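Local coordinates for protein pantothenate synthetase (Francisella tularensis subsp. tularensis, PDB 3N8H) that probably catalyses the ATP-dependent condensation of pantoate with beta-alanine to give pantothenate, by way of a pantoyl-adenylate intermediate, at residues F28-G33 / L147-K152; Q24-V29 / V52-I57. All blocks are in the same frame, centred on the assembly; numbering follows the deposited sequence. Where two conformers were deposited one is given.

Contact 1: residues F28-G33 / L147-K152; sequences FVPTMG and LYLGEK. With AMP (adenosine monophosphate), chain D; PRO (proline), chain C.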
loop_
_atom_site.group_PDB
_atom_site.type_symbol
_atom_site.label_atom_id
_atom_site.label_comp_id
_atom_site.label_asym_id
_atom_site.label_seq_id
_atom_site.Cartn_x
_atom_site.Cartn_y
_atom_site.Cartn_z
ATOM N N PHE A 28 -16.106 0.879 12.244
ATOM C CA PHE A 28 -15.145 -0.214 12.299
ATOM C C PHE A 28 -14.162 -0.036 13.450
ATOM O O PHE A 28 -13.549 1.020 13.596
ATOM C CB PHE A 28 -14.391 -0.319 10.971
ATOM C CG PHE A 28 -13.273 -1.352 10.976
ATOM C CD1 PHE A 28 -12.056 -1.081 10.359
ATOM C CD2 PHE A 28 -13.439 -2.579 11.603
ATOM C CE1 PHE A 28 -11.023 -2.024 10.361
ATOM C CE2 PHE A 28 -12.413 -3.540 11.607
ATOM C CZ PHE A 28 -11.216 -3.266 10.983
ATOM N N VAL A 29 -14.008 -1.062 14.274
ATOM C CA VAL A 29 -13.022 -0.997 15.350
ATOM C C VAL A 29 -12.008 -2.148 15.222
ATOM O O VAL A 29 -12.297 -3.253 15.616
ATOM C CB VAL A 29 -13.683 -1.053 16.754
ATOM C CG1 VAL A 29 -12.609 -0.925 17.859
ATOM C CG2 VAL A 29 -14.736 0.065 16.956
ATOM N N PRO A 30 -10.819 -1.887 14.651
ATOM C CA PRO A 30 -9.836 -2.984 14.543
ATOM C C PRO A 30 -9.162 -3.224 15.892
ATOM O O PRO A 30 -8.898 -2.269 16.629
ATOM C CB PRO A 30 -8.808 -2.448 13.518
ATOM C CG PRO A 30 -8.879 -0.924 13.685
ATOM C CD PRO A 30 -10.346 -0.631 14.043
ATOM N N THR A 31 -8.879 -4.478 16.224
ATOM C CA THR A 31 -8.185 -4.780 17.491
ATOM C C THR A 31 -7.360 -6.036 17.268
ATOM O O THR A 31 -7.467 -6.672 16.224
ATOM C CB THR A 31 -9.192 -5.034 18.675
ATOM O OG1 THR A 31 -9.617 -6.402 18.694
ATOM C CG2 THR A 31 -10.445 -4.150 18.565
HETATM N N MSE A 32 -6.558 -6.404 18.254
HETATM C CA MSE A 32 -5.825 -7.671 18.222
HETATM C C MSE A 32 -6.351 -8.584 19.348
HETATM O O MSE A 32 -5.638 -9.439 19.854
HETATM C CB MSE A 32 -4.313 -7.446 18.337
HETATM C CG MSE A 32 -3.765 -6.359 17.375
HETATM SE SE MSE A 32 -1.881 -6.638 16.893
HETATM C CE MSE A 32 -1.108 -6.418 18.679
ATOM N N GLY A 33 -7.608 -8.400 19.737
ATOM C CA GLY A 33 -8.244 -9.323 20.669
ATOM C C GLY A 33 -7.871 -9.036 22.117
ATOM O O GLY A 33 -7.271 -7.996 22.403
ATOM N N LEU A 147 -13.866 5.036 11.266
ATOM C CA LEU A 147 -12.813 4.235 11.897
ATOM C C LEU A 147 -12.502 4.789 13.289
ATOM O O LEU A 147 -12.245 5.976 13.430
ATOM C CB LEU A 147 -11.525 4.268 11.054
ATOM C CG LEU A 147 -10.324 3.473 11.596
ATOM C CD1 LEU A 147 -10.681 2.005 11.762
ATOM C CD2 LEU A 147 -9.044 3.646 10.699
ATOM N N TYR A 148 -12.491 3.920 14.298
ATOM C CA TYR A 148 -12.263 4.340 15.695
ATOM C C TYR A 148 -10.898 3.851 16.193
ATOM O O TYR A 148 -10.595 2.658 16.115
ATOM C CB TYR A 148 -13.436 3.868 16.606
ATOM C CG TYR A 148 -14.728 4.499 16.126
ATOM C CD1 TYR A 148 -15.196 5.673 16.680
ATOM C CD2 TYR A 148 -15.397 3.980 15.043
ATOM C CE1 TYR A 148 -16.336 6.305 16.189
ATOM C CE2 TYR A 148 -16.533 4.590 14.551
ATOM C CZ TYR A 148 -16.997 5.750 15.115
ATOM O OH TYR A 148 -18.147 6.332 14.597
ATOM N N LEU A 149 -10.080 4.804 16.656
ATOM C CA LEU A 149 -8.708 4.562 17.079
ATOM C C LEU A 149 -8.480 5.212 18.441
ATOM O O LEU A 149 -9.059 6.264 18.736
ATOM C CB LEU A 149 -7.707 5.158 16.067
ATOM C CG LEU A 149 -7.682 4.678 14.607
ATOM C CD1 LEU A 149 -6.642 5.459 13.816
ATOM C CD2 LEU A 149 -7.393 3.173 14.534
ATOM N N GLY A 150 -7.630 4.594 19.266
ATOM C CA GLY A 150 -7.307 5.145 20.566
ATOM C C GLY A 150 -6.133 6.125 20.471
ATOM O O GLY A 150 -5.141 5.890 19.773
ATOM N N GLU A 151 -6.254 7.242 21.175
ATOM C CA GLU A 151 -5.177 8.223 21.259
ATOM C C GLU A 151 -3.873 7.644 21.853
ATOM O O GLU A 151 -2.759 8.133 21.582
ATOM C CB GLU A 151 -5.664 9.399 22.102
ATOM C CG GLU A 151 -4.636 10.470 22.339
ATOM C CD GLU A 151 -5.137 11.499 23.316
ATOM O OE1 GLU A 151 -4.759 11.423 24.504
ATOM O OE2 GLU A 151 -5.926 12.368 22.892
ATOM N N LYS A 152 -4.000 6.602 22.660
ATOM C CA LYS A 152 -2.819 6.029 23.312
ATOM C C LYS A 152 -1.722 5.656 22.322
ATOM O O LYS A 152 -0.535 5.792 22.614
ATOM C CB LYS A 152 -3.196 4.789 24.113
ATOM C CG LYS A 152 -2.086 4.357 25.066
ATOM C CD LYS A 152 -2.408 3.047 25.731
ATOM C CE LYS A 152 -1.916 1.911 24.898
ATOM N NZ LYS A 152 -2.672 0.682 25.239
HETATM P P AMP D . -4.684 -3.062 20.180
HETATM O O1P AMP D . -5.726 -4.171 20.290
HETATM O O2P AMP D . -3.862 -2.796 21.404
HETATM O O3P AMP D . -3.868 -3.148 18.941
HETATM O "O5'" AMP D . -5.601 -1.725 20.145
HETATM C "C5'" AMP D . -6.760 -1.608 19.320
HETATM C "C4'" AMP D . -7.299 -0.200 19.376
HETATM O "O4'" AMP D . -7.684 0.104 20.755
HETATM C "C3'" AMP D . -6.291 0.881 18.949
HETATM O "O3'" AMP D . -6.983 1.960 18.299
HETATM C "C2'" AMP D . -5.745 1.354 20.290
HETATM O "O2'" AMP D . -5.154 2.643 20.302
HETATM C "C1'" AMP D . -6.993 1.274 21.165
HETATM N N9 AMP D . -6.673 1.238 22.597
HETATM C C8 AMP D . -5.794 0.400 23.194
HETATM N N7 AMP D . -5.712 0.667 24.527
HETATM C C5 AMP D . -6.533 1.716 24.785
HETATM C C6 AMP D . -6.911 2.493 25.984
HETATM N N6 AMP D . -6.356 2.191 27.170
HETATM N N1 AMP D . -7.799 3.496 25.861
HETATM C C2 AMP D . -8.320 3.796 24.647
HETATM N N3 AMP D . -8.031 3.128 23.510
HETATM C C4 AMP D . -7.158 2.087 23.513
HETATM N N PRO C . -1.017 -2.445 19.693
HETATM C CA PRO C . -0.321 -2.828 18.467
HETATM C C PRO C . 0.890 -3.703 18.795
HETATM O O PRO C . 1.234 -3.843 19.975
HETATM C CB PRO C . 0.126 -1.482 17.896
HETATM C CG PRO C . -0.919 -0.525 18.366
HETATM C CD PRO C . -1.346 -1.010 19.728
HETATM O O HOH W 1 -8.883 0.740 16.673
#
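Phe28 and Leu147 pair side by side where two parallel strands of the Rossmann-like sheet, 26-31 and 146-150, begin to part. The chain leaves the first strand toward 52-57 on one flank and the second toward 172-176 on the other, so this is the topological switch point, the usual place for a nucleotide in such a fold.

One direct backbone hydrogen bond joins the segments: Tyr148 N gives its hydrogen to Phe28 O at 3.2 Å, at an N-H...O angle of 164°. Beyond it the strands, inclined at 43°, spread too far to bond directly. A water bridges them, donating to Pro30 O at 3.0 Å and to Tyr148 O at 2.6 Å, and it also bonds to O3' of AMP.

The apolar contacts lie beside the last direct bond. Leu147 turns at chi2 (59°), which carries CD1 toward the other strand, 3.7 Å from Phe28 CD1 and 3.5 Å from Pro30 CD. On the opposite sheet face, the Val29 and Tyr148 side chains cross at about a right angle, CG2 of the valine 4.0 Å from CB of the tyrosine. The Tyr148 ring has Phe28 O at its edge, and its hydroxyl is held by Glu49 and Asn50.

The opened strand ends then grip the nucleotide. Gly150 N bonds to the ribose O3' and more weakly to O2', while Met32 N bonds to phosphate oxygen O1P; in one of the two conformers deposited for Thr31, its OG1 accepts from Gly33 N, an ST turn. Met32, present as selenomethionine, reaches the bound proline with CE. From the other segment Lys152, bent at chi3 and bonded to Leu187 O and Ser188 OG, brings NZ to 3.1 Å from N7 of the adenine.

Contact 2: residues Q24-V29 / V52-I57; sequences QKIGFV and VVIVSI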
loop_
_atom_site.group_PDB
_atom_site.type_symbol
_atom_site.label_atom_id
_atom_site.label_comp_id
_atom_site.label_asym_id
_atom_site.label_seq_id
_atom_site.Cartn_x
_atom_site.Cartn_y
_atom_site.Cartn_z
ATOM N N GLN A 24 -26.911 2.557 5.598
ATOM C CA GLN A 24 -26.390 2.150 6.895
ATOM C C GLN A 24 -24.960 2.639 7.100
ATOM O O GLN A 24 -24.061 2.265 6.360
ATOM C CB GLN A 24 -26.479 0.626 7.048
ATOM C CG GLN A 24 -27.916 0.114 7.092
ATOM C CD GLN A 24 -28.004 -1.387 7.276
ATOM O OE1 GLN A 24 -28.711 -1.875 8.158
ATOM N NE2 GLN A 24 -27.279 -2.129 6.444
ATOM N N LYS A 25 -24.779 3.504 8.092
ATOM C CA LYS A 25 -23.454 3.957 8.483
ATOM C C LYS A 25 -22.715 2.787 9.113
ATOM O O LYS A 25 -23.231 2.143 10.030
ATOM C CB LYS A 25 -23.549 5.097 9.492
ATOM C CG LYS A 25 -24.246 6.337 8.974
ATOM C CD LYS A 25 -23.397 7.583 9.230
ATOM C CE LYS A 25 -22.023 7.458 8.562
ATOM N NZ LYS A 25 -21.159 8.679 8.711
ATOM N N ILE A 26 -21.512 2.515 8.615
ATOM C CA ILE A 26 -20.694 1.426 9.135
ATOM C C ILE A 26 -19.541 1.969 9.972
ATOM O O ILE A 26 -18.741 2.789 9.499
ATOM C CB ILE A 26 -20.122 0.576 8.002
ATOM C CG1 ILE A 26 -21.231 0.177 7.028
ATOM C CG2 ILE A 26 -19.401 -0.652 8.568
ATOM C CD1 ILE A 26 -20.792 -0.796 5.962
ATOM N N GLY A 27 -19.462 1.512 11.216
ATOM C CA GLY A 27 -18.330 1.821 12.077
ATOM C C GLY A 27 -17.405 0.625 12.262
ATOM O O GLY A 27 -17.853 -0.514 12.416
ATOM N N PHE A 28 -16.106 0.879 12.244
ATOM C CA PHE A 28 -15.145 -0.214 12.299
ATOM C C PHE A 28 -14.162 -0.036 13.450
ATOM O O PHE A 28 -13.549 1.020 13.596
ATOM C CB PHE A 28 -14.391 -0.319 10.971
ATOM C CG PHE A 28 -13.273 -1.352 10.976
ATOM C CD1 PHE A 28 -12.056 -1.081 10.359
ATOM C CD2 PHE A 28 -13.439 -2.579 11.603
ATOM C CE1 PHE A 28 -11.023 -2.024 10.361
ATOM C CE2 PHE A 28 -12.413 -3.540 11.607
ATOM C CZ PHE A 28 -11.216 -3.266 10.983
ATOM N N VAL A 29 -14.008 -1.062 14.274
ATOM C CA VAL A 29 -13.022 -0.997 15.350
ATOM C C VAL A 29 -12.008 -2.148 15.222
ATOM O O VAL A 29 -12.297 -3.253 15.616
ATOM C CB VAL A 29 -13.683 -1.053 16.754
ATOM C CG1 VAL A 29 -12.609 -0.925 17.859
ATOM C CG2 VAL A 29 -14.736 0.065 16.956
ATOM N N VAL A 52 -24.249 0.021 11.828
ATOM C CA VAL A 52 -23.559 -1.259 11.812
ATOM C C VAL A 52 -22.161 -1.079 12.382
ATOM O O VAL A 52 -21.407 -0.201 11.954
ATOM C CB VAL A 52 -23.455 -1.821 10.394
ATOM C CG1 VAL A 52 -22.838 -3.213 10.404
ATOM C CG2 VAL A 52 -24.824 -1.829 9.731
ATOM N N VAL A 53 -21.825 -1.900 13.370
ATOM C CA VAL A 53 -20.482 -1.872 13.938
ATOM C C VAL A 53 -19.822 -3.203 13.665
ATOM O O VAL A 53 -20.419 -4.281 13.868
ATOM C CB VAL A 53 -20.479 -1.558 15.471
ATOM C CG1 VAL A 53 -19.041 -1.620 16.059
ATOM C CG2 VAL A 53 -21.080 -0.196 15.722
ATOM N N ILE A 54 -18.601 -3.094 13.165
ATOM C CA ILE A 54 -17.731 -4.215 12.884
ATOM C C ILE A 54 -16.515 -4.112 13.779
ATOM O O ILE A 54 -15.889 -3.046 13.889
ATOM C CB ILE A 54 -17.208 -4.155 11.429
ATOM C CG1 ILE A 54 -18.360 -4.223 10.429
ATOM C CG2 ILE A 54 -16.159 -5.240 11.176
ATOM C CD1 ILE A 54 -17.912 -3.970 8.982
ATOM N N VAL A 55 -16.162 -5.218 14.410
ATOM C CA VAL A 55 -14.939 -5.279 15.207
ATOM C C VAL A 55 -14.071 -6.384 14.616
ATOM O O VAL A 55 -14.565 -7.485 14.367
ATOM C CB VAL A 55 -15.260 -5.579 16.691
ATOM C CG1 VAL A 55 -13.990 -5.930 17.479
ATOM C CG2 VAL A 55 -16.005 -4.392 17.335
ATOM N N SER A 56 -12.803 -6.090 14.341
ATOM C CA SER A 56 -11.899 -7.152 13.910
ATOM C C SER A 56 -11.039 -7.591 15.103
ATOM O O SER A 56 -10.785 -6.813 16.025
ATOM C CB SER A 56 -11.032 -6.757 12.693
ATOM O OG SER A 56 -10.173 -5.627 12.927
ATOM N N ILE A 57 -10.654 -8.854 15.092
ATOM C CA ILE A 57 -9.663 -9.387 16.004
ATOM C C ILE A 57 -8.704 -10.186 15.150
ATOM O O ILE A 57 -9.077 -11.186 14.508
ATOM C CB ILE A 57 -10.282 -10.294 17.073
ATOM C CG1 ILE A 57 -11.130 -9.465 18.046
ATOM C CG2 ILE A 57 -9.196 -11.092 17.826
ATOM C CD1 ILE A 57 -11.869 -10.327 19.074
#
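Phe28 has CG anti to its own N (chi1 175°), and Ser56 has OG between its N and carbonyl carbon (chi1 61°); together these torsions set the hydroxyl at the ring's edge, with OG 3.2 Å from CZ and near the ring plane. The same ring passes Ile54, its CD2 lying 3.8 Å from CG2. Further back on this face, Ile54 CG1 is anti to its carbonyl carbon, and its CD1 lands on Ile26 CG2, while Val52 CG2 packs against the extended side chain of Gln24. On the other face Val29 meets Val55, and helix 37-49 lies over both.

Five backbone bonds zip the strands in parallel register. Lys25 O, Gly27 O and Val29 O accept from Val52, Ile54 and Ser56, and Gly27 N and Val29 N donate to Val52 O and Ile54 O. The tightest, from Gly27 N to Val52 O, is 2.7 Å long. The last is the most bent: Ser56 N, 3.2 Å from Val29 O, stands 39° out of the carbonyl plane. Strand 26-31, helix 37-49 and strand 52-57 form a beta-alpha-beta unit of the Rossmann-like domain.

How the contacts relate
Strand 26-31 serves both contacts, whose centres lie about 10 Å apart. It divides its backbone by residue: Phe28 O faces the 147-152 side, whereas Val29 N and O both face 52-57. The Phe28 ring lies between Leu147 of contact 1 and Ile54 and Ser56 of contact 2. Contact 2 is the regular part of the sheet and contact 1 the part that opens for the ligand. The two meet where Thr31 OG1 approaches Ser56 O at 2.9 Å, a probable hydrogen bond which, in this conformer of Thr31, would tie the turn leading to the phosphate to strand 52-57. The Val29 side chain, common to both contacts, lies about 6 Å from AMP between nearest atoms.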